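Local coordinates for bifunctional GH43-CE protein (Bacteroides eggerthii, PDB 6MLY) that probably acts as a xylan-degrading enzyme, joining a family 43 glycoside hydrolase, likely a beta-xylosidase, to a carbohydrate esterase domain, at residues A556-N561 / N694-A699. Residues are numbered along the deposited sequence; the frame is centred on the assembly and turned at random.
Sequences AWFANN and NSPEAA. With ACT (acetate ion), chain E.
Apolar packing joins Ala556, Trp557 and Phe558, in the loop between strand 546-552 and helix 563-577, to Pro696, Glu697 and Ala699 at the start of helix 696-701. Pro696, whose rigid ring suits the first turn of a helix, takes the middle of the contact: its CB lies 3.7 Å from Ala556 CB, a methyl small enough to let the backbones approach, and 3.9 Å from Phe558 CE2. One turn on, Ala699 CB meets Phe558 CE1 at 3.8 Å, so the phenyl spans proline and alanine. Trp557 is buried, its CG anti to the carbonyl carbon (chi1 -49°), which brings the six-membered ring to the helix start, CE3 lying 3.7 Å from Pro696 O and CZ3 4.0 Å from Glu697 N. Its indole also meets the ring of His632, the planes near 80°. A serine in place of Trp557 would probably leave a gap beside Pro696 and Glu697 and deprive His632 of its aromatic neighbour. Ala556 N gives a weak hydrogen bond to OXT of an acetate, 2.8 Å away, probably from the crystallisation liquor. Such a loop after a central strand, close to a probable Ser628-His768-Asp736 triad, is consistent with the oxyanion-hole region of an alpha/beta-hydrolase esterase.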
loop_
_atom_site.group_PDB
_atom_site.type_symbol
_atom_site.label_atom_id
_atom_site.label_comp_id
_atom_site.label_asym_id
_atom_site.label_seq_id
_atom_site.Cartn_x
_atom_site.Cartn_y
_atom_site.Cartn_z
ATOM N N ALA A 556 21.339 12.821 15.651
ATOM C CA ALA A 556 22.352 12.679 16.692
ATOM C C ALA A 556 22.655 11.189 16.918
ATOM O O ALA A 556 22.994 10.770 18.025
ATOM C CB ALA A 556 21.896 13.361 17.959
ATOM N N TRP A 557 22.539 10.402 15.843
ATOM C CA TRP A 557 22.780 8.958 15.850
ATOM C C TRP A 557 21.808 8.217 16.791
ATOM O O TRP A 557 22.175 7.181 17.367
ATOM C CB TRP A 557 24.241 8.667 16.220
ATOM C CG TRP A 557 25.251 9.462 15.450
ATOM C CD1 TRP A 557 25.598 9.307 14.139
ATOM C CD2 TRP A 557 26.075 10.526 15.953
ATOM N NE1 TRP A 557 26.566 10.209 13.788
ATOM C CE2 TRP A 557 26.881 10.967 14.881
ATOM C CE3 TRP A 557 26.209 11.150 17.198
ATOM C CZ2 TRP A 557 27.803 12.002 15.021
ATOM C CZ3 TRP A 557 27.118 12.176 17.336
ATOM C CH2 TRP A 557 27.904 12.595 16.261
ATOM N N PHE A 558 20.572 8.718 16.930
ATOM C CA PHE A 558 19.598 8.145 17.871
ATOM C C PHE A 558 18.423 7.482 17.141
ATOM O O PHE A 558 17.676 6.744 17.770
ATOM C CB PHE A 558 19.059 9.204 18.838
ATOM C CG PHE A 558 19.984 9.567 19.974
ATOM C CD1 PHE A 558 20.588 8.585 20.746
ATOM C CD2 PHE A 558 20.229 10.894 20.294
ATOM C CE1 PHE A 558 21.434 8.922 21.792
ATOM C CE2 PHE A 558 21.073 11.230 21.344
ATOM C CZ PHE A 558 21.674 10.242 22.091
ATOM N N ALA A 559 18.279 7.730 15.832
ATOM C CA ALA A 559 17.111 7.287 15.062
ATOM C C ALA A 559 17.512 6.177 14.084
ATOM O O ALA A 559 18.635 6.171 13.576
ATOM C CB ALA A 559 16.504 8.461 14.338
ATOM N N ASN A 560 16.581 5.246 13.825
ATOM C CA ASN A 560 16.797 4.163 12.863
ATOM C C ASN A 560 15.648 4.130 11.847
ATOM O O ASN A 560 15.471 3.127 11.150
ATOM C CB ASN A 560 16.983 2.817 13.569
ATOM C CG ASN A 560 15.834 2.437 14.480
ATOM O OD1 ASN A 560 14.741 2.995 14.389
ATOM N ND2 ASN A 560 16.069 1.476 15.358
ATOM N N ASN A 561 14.908 5.241 11.741
ATOM C CA ASN A 561 13.567 5.214 11.169
ATOM C C ASN A 561 13.163 6.555 10.535
ATOM O O ASN A 561 11.973 6.794 10.343
ATOM C CB ASN A 561 12.550 4.831 12.250
ATOM C CG ASN A 561 12.429 5.857 13.361
ATOM O OD1 ASN A 561 13.316 6.701 13.553
ATOM N ND2 ASN A 561 11.327 5.792 14.096
ATOM N N ASN A 694 26.678 12.003 28.654
ATOM C CA ASN A 694 25.266 12.127 28.287
ATOM C C ASN A 694 25.116 12.616 26.840
ATOM O O ASN A 694 24.052 12.434 26.249
ATOM C CB ASN A 694 24.516 13.052 29.250
ATOM C CG ASN A 694 24.109 12.372 30.541
ATOM O OD1 ASN A 694 23.232 12.865 31.248
ATOM N ND2 ASN A 694 24.728 11.245 30.856
ATOM N N SER A 695 26.167 13.227 26.274
ATOM C CA SER A 695 26.093 13.817 24.933
ATOM C C SER A 695 25.932 12.715 23.884
ATOM O O SER A 695 26.339 11.580 24.110
ATOM C CB SER A 695 27.288 14.700 24.651
ATOM O OG SER A 695 28.493 13.949 24.620
ATOM N N PRO A 696 25.324 13.012 22.710
ATOM C CA PRO A 696 25.065 12.002 21.681
ATOM C C PRO A 696 26.274 11.182 21.197
ATOM O O PRO A 696 26.098 10.039 20.760
ATOM C CB PRO A 696 24.545 12.827 20.497
ATOM C CG PRO A 696 23.932 14.047 21.138
ATOM C CD PRO A 696 24.828 14.341 22.320
ATOM N N GLU A 697 27.470 11.777 21.250
ATOM C CA GLU A 697 28.705 11.115 20.810
ATOM C C GLU A 697 29.132 10.057 21.839
ATOM O O GLU A 697 29.665 9.013 21.458
ATOM C CB GLU A 697 29.829 12.125 20.536
ATOM C CG GLU A 697 30.050 13.163 21.624
ATOM C CD GLU A 697 29.530 14.552 21.284
ATOM O OE1 GLU A 697 28.308 14.682 21.036
ATOM O OE2 GLU A 697 30.360 15.504 21.250
ATOM N N ALA A 698 28.892 10.331 23.128
ATOM C CA ALA A 698 29.172 9.385 24.216
ATOM C C ALA A 698 28.297 8.125 24.067
ATOM O O ALA A 698 28.751 7.001 24.331
ATOM C CB ALA A 698 28.948 10.058 25.549
ATOM N N ALA A 699 27.040 8.320 23.650
ATOM C CA ALA A 699 26.116 7.226 23.390
ATOM C C ALA A 699 26.549 6.458 22.134
ATOM O O ALA A 699 26.354 5.252 22.065
ATOM C CB ALA A 699 24.708 7.754 23.248
HETATM C C ACT E . 20.358 16.253 14.560
HETATM O O ACT E . 20.433 16.778 15.694
HETATM O OXT ACT E . 20.944 15.178 14.283
HETATM C CH3 ACT E . 19.543 16.942 13.501
#